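Local coordinates for tubulin-like protein CetZ2 (Haloferax volcanii, PDB 4B45) that binds GTP as a member of the tubulin/FtsZ superfamily and is involved in the control of cell shape, at residues M1-I6 and G29-A34; L15-Q20 and L47-V52; S96-A101 and P126-G131. One frame throughout, in Å; residues are numbered along the deposited sequence.

Contact 1 (M1-I6 and G29-A34); sequences MKTVLI and GAVLDA
Leu5 and Val31 cross at about a right angle on one side of a parallel strand pair that belongs to the first beta-alpha-beta unit of the tubulin/FtsZ GTPase domain, with helix 9-26 linking strands 3-8 and 31-38. Leu5 leads with one branch: its CD1 reaches Val31 CG1 at 3.9 Å and sits almost as near the other methyl, CG2. The Leu5 CG lies anti to its own carbonyl carbon (chi1 -56°), a setting that carries the isobutyl group back along the strand toward Val31. On the same face, Leu5 CB rests against Ala34 CB at 4.2 Å. Thr3 shares this face, with its CG2 over the Ala30 end of the pair and its OG1 hydrogen-bonded to Ser96 OG of the adjoining strand.

Near the start of the pair, the aliphatic root of Lys2 lies against the branch point of Leu32, CB to CG 4.0 Å. The backbones are joined by Thr3 N to Ala30 O (2.7 Å), Leu32 N to Thr3 O (2.8 Å) and Leu5 N to Asp33 O (3.0 Å). Leu32 has a helical backbone, and an extra residue enters strand 31-38 there: Thr3 pairs with Val31, yet Leu5 pairs with Ala34. Just beyond it, Asp33 OD2 forms a salt bridge with Arg89, while OD1 accepts Ala34 N through its anti lone pair at 2.6 Å, in a bond bent to 130°.

Contact 2 (L15-Q20 and L47-V52); sequences LASALQ and LPVETV
The carboxamide of Gln20 meets the CG1 methyl of Val49 obliquely, neither squarely over a face nor at an edge. Val49 CG1 stands off to one side of the amide plane, 3.5 Å from Gln20 OE1 and nearly as close to NE2, so that it faces the oxygen and nitrogen about equally. Ala34 of the neighbouring strand puts its CB on that same side of the amide. Gln20 and Val49 run past one another in opposing directions. Gln20 has its CG anti to the backbone N (chi1 175°) and runs out extended from the helix, which brings the flat end alongside the valine.

The ring of Pro48 is approached at one corner, its CD lying 3.6 Å from Ser17 OG. That hydroxyl is the centre of the other half of the contact: Leu47 CD2 comes within 3.5 Å of Ser17 OG, and Val49 CG1 within 3.7 Å of it. Carbon thus surrounds the oxygen on the loop side, and its polar need is met within its own helix, by a hydrogen bond with the Gly13 carbonyl one turn back. Across the contact itself the touching is van der Waals alone, polar side-chain atoms resting on aliphatic carbon.

Helix 9-26 is held here against the loop leading into strand 50-53. Gly13 belongs to the GTP-binding stretch at the start of that helix, and the Leu47 side chain lies about 8 Å from the bound GTP analogue. The contact is therefore packing just behind the nucleotide pocket, in the Rossmann-like GTPase domain of the tubulin/FtsZ family.

Contact 3 (S96-A101 and P126-G131); sequences SIFVVA and PVYVLG
Strands 96-101 and 127-131 run parallel, their axes at 27°, and are joined by a ladder of five backbone hydrogen bonds from Ile97 N to Pro126 O, at 3.0 Å, through to Ala101 N to Leu130 O. One rung differs: Leu130 N reaches Val99 O from 40° above the carbonyl plane, whereas the others lie close to the line of the C=O bond.

Phe98 and Tyr128 dominate one side. Their rings are inclined at 51° with centroids 5.2 Å apart, an oblique pairing that is neither a stack nor edge-to-face. Tyr128 turns its CB over the Phe98 ring, 4.0 Å from the centroid, in a CH-pi contact, and its CD2 stands over the rim of the ring. The Phe98 CG is anti to the carbonyl carbon, and its ring swings across toward the tyrosine strand. Ser96 CB approaches Tyr128 CE2 obliquely, at 3.8 Å. Further along this face Val100 and Leu130 run alongside each other in one direction, with CG1 of the valine 4.0 Å from CD2 of the leucine.

The opposite face carries Val99 beside Val129, CB to CG2 4.2 Å, and Val127 close by. Helix 107-120, the link between these two strands, covers it through Ala112 and Leu119. Beyond Ala101, the first strand leads toward the GTP-binding residues Gly106, Ser107 and Gly108. Apart from the backbone ladder, the chemistry is almost wholly aromatic and aliphatic: the inward-facing peptide groups pair across these two strands, Phe98 and Val100 bond to strand 3-8 on the other side, and apolar packing fills both faces, as expected deep in an alpha/beta core.

Overall arrangement
Contacts 1 and 3 are two parallel strand pairs of one sheet, and they meet where strands 3-8 and 96-102 are neighbours: Ile6 probably hydrogen-bonds to Phe98 and Val100. Contact 3 is the more central and almost entirely apolar; contact 1, nearer the edge of the sheet, includes charged residues and an irregular strand. Contact 2 is smaller, only partly buried, and packs a helix on a loop without hydrogen bonds between its segments. Its helix 9-26 is the connection between the strands of contact 1, and Leu15 on that helix reaches Val100 and Leu130 of contact 3. All three lie in the GTPase domain, with contacts 2 and 3 extending toward the nucleotide.

Contact 1 (M1-I6 and G29-A34)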
loop_
_atom_site.group_PDB
_atom_site.type_symbol
_atom_site.label_atom_id
_atom_site.label_comp_id
_atom_site.label_asym_id
_atom_site.label_seq_id
_atom_site.Cartn_x
_atom_site.Cartn_y
_atom_site.Cartn_z
ATOM N N MET A 1 8.451 6.278 8.984
ATOM C CA MET A 1 9.235 5.249 8.312
ATOM C C MET A 1 9.781 5.729 6.971
ATOM O O MET A 1 9.022 5.918 6.021
ATOM C CB MET A 1 8.401 3.990 8.091
ATOM C CG MET A 1 9.168 2.936 7.311
ATOM S SD MET A 1 8.178 1.509 6.850
ATOM C CE MET A 1 8.410 0.497 8.283
ATOM N N LYS A 2 11.094 5.916 6.890
ATOM C CA LYS A 2 11.698 6.381 5.652
ATOM C C LYS A 2 11.794 5.213 4.681
ATOM O O LYS A 2 12.267 4.127 5.043
ATOM C CB LYS A 2 13.076 6.989 5.911
ATOM C CG LYS A 2 13.071 8.145 6.894
ATOM C CD LYS A 2 14.497 8.549 7.230
ATOM C CE LYS A 2 14.585 9.292 8.560
ATOM N NZ LYS A 2 16.001 9.609 8.905
ATOM N N THR A 3 11.343 5.430 3.450
ATOM C CA THR A 3 11.234 4.335 2.497
ATOM C C THR A 3 11.736 4.671 1.089
ATOM O O THR A 3 11.930 5.845 0.738
ATOM C CB THR A 3 9.791 3.825 2.429
ATOM O OG1 THR A 3 9.773 2.524 1.825
ATOM C CG2 THR A 3 8.925 4.787 1.628
ATOM N N VAL A 4 11.966 3.621 0.302
ATOM C CA VAL A 4 12.330 3.740 -1.111
ATOM C C VAL A 4 11.290 3.011 -1.946
ATOM O O VAL A 4 10.973 1.848 -1.683
ATOM C CB VAL A 4 13.710 3.113 -1.414
ATOM C CG1 VAL A 4 13.924 3.019 -2.923
ATOM C CG2 VAL A 4 14.814 3.915 -0.778
ATOM N N LEU A 5 10.732 3.696 -2.935
ATOM C CA LEU A 5 9.655 3.109 -3.717
ATOM C C LEU A 5 10.184 2.631 -5.059
ATOM O O LEU A 5 10.889 3.363 -5.731
ATOM C CB LEU A 5 8.547 4.135 -3.942
ATOM C CG LEU A 5 7.958 4.766 -2.686
ATOM C CD1 LEU A 5 6.883 5.814 -3.047
ATOM C CD2 LEU A 5 7.388 3.689 -1.775
ATOM N N ILE A 6 9.833 1.406 -5.446
ATOM C CA ILE A 6 10.128 0.924 -6.787
ATOM C C ILE A 6 8.871 0.429 -7.480
ATOM O O ILE A 6 8.401 -0.673 -7.210
ATOM C CB ILE A 6 11.135 -0.233 -6.772
ATOM C CG1 ILE A 6 12.382 0.149 -5.973
ATOM C CG2 ILE A 6 11.498 -0.623 -8.207
ATOM C CD1 ILE A 6 13.111 -1.046 -5.422
ATOM N N GLY A 29 8.651 14.006 3.848
ATOM C CA GLY A 29 10.002 13.536 3.547
ATOM C C GLY A 29 10.268 12.065 3.840
ATOM O O GLY A 29 11.406 11.656 4.012
ATOM N N ALA A 30 9.217 11.260 3.877
ATOM C CA ALA A 30 9.336 9.857 4.248
ATOM C C ALA A 30 9.823 9.046 3.067
ATOM O O ALA A 30 10.457 8.011 3.233
ATOM C CB ALA A 30 7.975 9.316 4.734
ATOM N N VAL A 31 9.504 9.518 1.868
ATOM C CA VAL A 31 9.912 8.845 0.643
ATOM C C VAL A 31 11.269 9.387 0.253
ATOM O O VAL A 31 11.389 10.555 -0.116
ATOM C CB VAL A 31 8.895 9.090 -0.479
ATOM C CG1 VAL A 31 9.404 8.543 -1.788
ATOM C CG2 VAL A 31 7.551 8.463 -0.116
ATOM N N LEU A 32 12.302 8.558 0.383
ATOM C CA LEU A 32 13.661 9.018 0.137
ATOM C C LEU A 32 13.948 9.032 -1.357
ATOM O O LEU A 32 14.739 9.835 -1.840
ATOM C CB LEU A 32 14.688 8.145 0.868
ATOM C CG LEU A 32 14.610 8.091 2.398
ATOM C CD1 LEU A 32 15.915 7.544 2.954
ATOM C CD2 LEU A 32 14.319 9.467 2.977
ATOM N N ASP A 33 13.292 8.143 -2.086
ATOM C CA ASP A 33 13.458 8.093 -3.529
ATOM C C ASP A 33 12.352 7.249 -4.116
ATOM O O ASP A 33 11.667 6.528 -3.392
ATOM C CB ASP A 33 14.817 7.503 -3.898
ATOM C CG ASP A 33 15.311 7.992 -5.238
ATOM O OD1 ASP A 33 14.540 7.945 -6.221
ATOM O OD2 ASP A 33 16.470 8.438 -5.306
ATOM N N ALA A 34 12.177 7.353 -5.427
ATOM C CA ALA A 34 11.158 6.595 -6.150
ATOM C C ALA A 34 11.672 6.318 -7.554
ATOM O O ALA A 34 12.204 7.211 -8.206
ATOM C CB ALA A 34 9.857 7.380 -6.223
#

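Contact 2 (L15-Q20 and L47-V52)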
loop_
_atom_site.group_PDB
_atom_site.type_symbol
_atom_site.label_atom_id
_atom_site.label_comp_id
_atom_site.label_asym_id
_atom_site.label_seq_id
_atom_site.Cartn_x
_atom_site.Cartn_y
_atom_site.Cartn_z
ATOM N N LEU A 15 1.101 4.462 -9.104
ATOM C CA LEU A 15 0.874 4.515 -7.665
ATOM C C LEU A 15 2.126 5.014 -6.946
ATOM O O LEU A 15 2.035 5.836 -6.040
ATOM C CB LEU A 15 0.427 3.149 -7.130
ATOM C CG LEU A 15 0.125 3.037 -5.628
ATOM C CD1 LEU A 15 -0.846 4.121 -5.201
ATOM C CD2 LEU A 15 -0.428 1.657 -5.304
ATOM N N ALA A 16 3.294 4.531 -7.357
ATOM C CA ALA A 16 4.551 5.022 -6.781
ATOM C C ALA A 16 4.740 6.532 -6.960
ATOM O O ALA A 16 5.239 7.207 -6.065
ATOM C CB ALA A 16 5.747 4.264 -7.340
ATOM N N SER A 17 4.336 7.061 -8.108
ATOM C CA SER A 17 4.373 8.509 -8.333
ATOM C C SER A 17 3.421 9.270 -7.414
ATOM O O SER A 17 3.767 10.336 -6.906
ATOM C CB SER A 17 4.030 8.848 -9.787
ATOM O OG SER A 17 5.016 8.347 -10.675
ATOM N N ALA A 18 2.214 8.737 -7.227
ATOM C CA ALA A 18 1.211 9.405 -6.400
ATOM C C ALA A 18 1.676 9.478 -4.941
ATOM O O ALA A 18 1.568 10.517 -4.298
ATOM C CB ALA A 18 -0.117 8.688 -6.504
ATOM N N LEU A 19 2.223 8.376 -4.441
ATOM C CA LEU A 19 2.764 8.321 -3.082
ATOM C C LEU A 19 3.904 9.320 -2.893
ATOM O O LEU A 19 3.930 10.056 -1.908
ATOM C CB LEU A 19 3.224 6.896 -2.755
ATOM C CG LEU A 19 3.649 6.562 -1.323
ATOM C CD1 LEU A 19 2.611 7.057 -0.323
ATOM C CD2 LEU A 19 3.851 5.059 -1.171
ATOM N N GLN A 20 4.843 9.364 -3.841
ATOM C CA GLN A 20 5.951 10.306 -3.741
ATOM C C GLN A 20 5.444 11.737 -3.809
ATOM O O GLN A 20 5.940 12.622 -3.112
ATOM C CB GLN A 20 6.962 10.077 -4.864
ATOM C CG GLN A 20 8.087 11.097 -4.883
ATOM C CD GLN A 20 8.722 11.223 -6.253
ATOM O OE1 GLN A 20 9.809 10.694 -6.500
ATOM N NE2 GLN A 20 8.043 11.927 -7.157
ATOM N N LEU A 47 5.910 9.769 -16.334
ATOM C CA LEU A 47 6.142 9.795 -14.894
ATOM C C LEU A 47 7.211 10.799 -14.465
ATOM O O LEU A 47 8.204 10.996 -15.165
ATOM C CB LEU A 47 6.513 8.399 -14.396
ATOM C CG LEU A 47 5.485 7.310 -14.680
ATOM C CD1 LEU A 47 6.014 5.971 -14.224
ATOM C CD2 LEU A 47 4.175 7.629 -13.979
ATOM N N PRO A 48 7.004 11.435 -13.302
ATOM C CA PRO A 48 7.926 12.434 -12.751
ATOM C C PRO A 48 9.000 11.824 -11.847
ATOM O O PRO A 48 9.713 12.561 -11.175
ATOM C CB PRO A 48 6.997 13.319 -11.917
ATOM C CG PRO A 48 5.963 12.380 -11.433
ATOM C CD PRO A 48 5.748 11.374 -12.533
ATOM N N VAL A 49 9.103 10.500 -11.823
ATOM C CA VAL A 49 10.129 9.829 -11.039
ATOM C C VAL A 49 11.214 9.305 -11.974
ATOM O O VAL A 49 11.032 9.277 -13.198
ATOM C CB VAL A 49 9.548 8.651 -10.236
ATOM C CG1 VAL A 49 8.404 9.131 -9.336
ATOM C CG2 VAL A 49 9.068 7.548 -11.185
ATOM N N GLU A 50 12.347 8.912 -11.401
ATOM C CA GLU A 50 13.392 8.245 -12.167
ATOM C C GLU A 50 12.806 6.990 -12.802
ATOM O O GLU A 50 12.042 6.263 -12.161
ATOM C CB GLU A 50 14.573 7.882 -11.261
ATOM C CG GLU A 50 15.662 7.057 -11.938
ATOM C CD GLU A 50 16.358 7.806 -13.067
ATOM O OE1 GLU A 50 16.510 9.043 -12.952
ATOM O OE2 GLU A 50 16.759 7.159 -14.064
ATOM N N THR A 51 13.156 6.749 -14.062
ATOM C CA THR A 51 12.610 5.628 -14.822
ATOM C C THR A 51 13.707 4.694 -15.336
ATOM O O THR A 51 14.805 5.143 -15.683
ATOM C CB THR A 51 11.766 6.119 -16.021
ATOM O OG1 THR A 51 12.583 6.894 -16.899
ATOM C CG2 THR A 51 10.605 6.979 -15.553
ATOM N N VAL A 52 13.407 3.397 -15.356
ATOM C CA VAL A 52 14.290 2.395 -15.950
ATOM C C VAL A 52 13.530 1.527 -16.937
ATOM O O VAL A 52 12.567 0.839 -16.566
ATOM C CB VAL A 52 14.903 1.445 -14.910
ATOM C CG1 VAL A 52 15.879 0.497 -15.603
ATOM C CG2 VAL A 52 15.598 2.224 -13.815
#

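Contact 3 (S96-A101 and P126-G131)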
loop_
_atom_site.group_PDB
_atom_site.type_symbol
_atom_site.label_atom_id
_atom_site.label_comp_id
_atom_site.label_asym_id
_atom_site.label_seq_id
_atom_site.Cartn_x
_atom_site.Cartn_y
_atom_site.Cartn_z
ATOM N N SER A 96 12.876 0.779 4.989
ATOM C CA SER A 96 12.105 -0.246 4.320
ATOM C C SER A 96 12.167 0.023 2.822
ATOM O O SER A 96 12.593 1.104 2.405
ATOM C CB SER A 96 10.654 -0.211 4.806
ATOM O OG SER A 96 10.040 1.011 4.451
ATOM N N ILE A 97 11.759 -0.963 2.026
ATOM C CA ILE A 97 11.620 -0.802 0.582
ATOM C C ILE A 97 10.267 -1.337 0.128
ATOM O O ILE A 97 9.884 -2.463 0.464
ATOM C CB ILE A 97 12.737 -1.542 -0.203
ATOM C CG1 ILE A 97 14.109 -0.961 0.132
ATOM C CG2 ILE A 97 12.494 -1.428 -1.718
ATOM C CD1 ILE A 97 15.253 -1.713 -0.522
ATOM N N PHE A 98 9.522 -0.519 -0.604
ATOM C CA PHE A 98 8.236 -0.952 -1.156
ATOM C C PHE A 98 8.351 -1.252 -2.651
ATOM O O PHE A 98 8.723 -0.374 -3.425
ATOM C CB PHE A 98 7.171 0.126 -0.955
ATOM C CG PHE A 98 6.499 0.091 0.401
ATOM C CD1 PHE A 98 5.392 -0.709 0.614
ATOM C CD2 PHE A 98 6.968 0.876 1.445
ATOM C CE1 PHE A 98 4.757 -0.732 1.850
ATOM C CE2 PHE A 98 6.347 0.860 2.680
ATOM C CZ PHE A 98 5.232 0.052 2.878
ATOM N N VAL A 99 8.070 -2.492 -3.051
ATOM C CA VAL A 99 7.922 -2.797 -4.469
ATOM C C VAL A 99 6.442 -2.623 -4.818
ATOM O O VAL A 99 5.600 -3.384 -4.349
ATOM C CB VAL A 99 8.401 -4.229 -4.837
ATOM C CG1 VAL A 99 7.985 -4.576 -6.268
ATOM C CG2 VAL A 99 9.912 -4.357 -4.695
ATOM N N VAL A 100 6.123 -1.608 -5.620
ATOM C CA VAL A 100 4.724 -1.279 -5.921
ATOM C C VAL A 100 4.298 -1.860 -7.279
ATOM O O VAL A 100 4.906 -1.556 -8.303
ATOM C CB VAL A 100 4.518 0.255 -5.925
ATOM C CG1 VAL A 100 3.062 0.605 -6.018
ATOM C CG2 VAL A 100 5.152 0.880 -4.678
ATOM N N ALA A 101 3.255 -2.688 -7.288
ATOM C CA ALA A 101 2.837 -3.364 -8.517
ATOM C C ALA A 101 1.337 -3.645 -8.631
ATOM O O ALA A 101 0.656 -3.928 -7.641
ATOM C CB ALA A 101 3.598 -4.658 -8.684
ATOM N N PRO A 126 13.162 -4.399 5.841
ATOM C CA PRO A 126 12.095 -5.176 5.207
ATOM C C PRO A 126 11.831 -4.746 3.770
ATOM O O PRO A 126 11.932 -3.556 3.429
ATOM C CB PRO A 126 10.865 -4.892 6.089
ATOM C CG PRO A 126 11.256 -3.731 6.962
ATOM C CD PRO A 126 12.735 -3.835 7.134
ATOM N N VAL A 127 11.510 -5.727 2.936
ATOM C CA VAL A 127 11.021 -5.475 1.583
ATOM C C VAL A 127 9.530 -5.808 1.525
ATOM O O VAL A 127 9.129 -6.955 1.732
ATOM C CB VAL A 127 11.816 -6.276 0.539
ATOM C CG1 VAL A 127 11.356 -5.918 -0.871
ATOM C CG2 VAL A 127 13.316 -6.002 0.699
ATOM N N TYR A 128 8.714 -4.787 1.295
ATOM C CA TYR A 128 7.271 -4.947 1.230
ATOM C C TYR A 128 6.821 -4.823 -0.208
ATOM O O TYR A 128 7.435 -4.099 -0.985
ATOM C CB TYR A 128 6.583 -3.844 2.037
ATOM C CG TYR A 128 6.972 -3.815 3.498
ATOM C CD1 TYR A 128 6.946 -4.975 4.262
ATOM C CD2 TYR A 128 7.375 -2.628 4.114
ATOM C CE1 TYR A 128 7.304 -4.955 5.610
ATOM C CE2 TYR A 128 7.740 -2.606 5.458
ATOM C CZ TYR A 128 7.698 -3.775 6.199
ATOM O OH TYR A 128 8.048 -3.773 7.540
ATOM N N VAL A 129 5.748 -5.525 -0.562
ATOM C CA VAL A 129 5.085 -5.297 -1.831
ATOM C C VAL A 129 3.786 -4.553 -1.563
ATOM O O VAL A 129 2.970 -4.975 -0.736
ATOM C CB VAL A 129 4.781 -6.614 -2.587
ATOM C CG1 VAL A 129 3.832 -6.365 -3.788
ATOM C CG2 VAL A 129 6.066 -7.274 -3.056
ATOM N N LEU A 130 3.619 -3.414 -2.226
ATOM C CA LEU A 130 2.328 -2.743 -2.252
ATOM C C LEU A 130 1.637 -3.246 -3.516
ATOM O O LEU A 130 1.971 -2.832 -4.640
ATOM C CB LEU A 130 2.517 -1.223 -2.255
ATOM C CG LEU A 130 1.286 -0.322 -2.321
ATOM C CD1 LEU A 130 0.282 -0.605 -1.184
ATOM C CD2 LEU A 130 1.745 1.146 -2.305
ATOM N N GLY A 131 0.718 -4.192 -3.338
ATOM C CA GLY A 131 0.137 -4.889 -4.474
ATOM C C GLY A 131 -1.291 -4.496 -4.787
ATOM O O GLY A 131 -2.140 -4.457 -3.886
#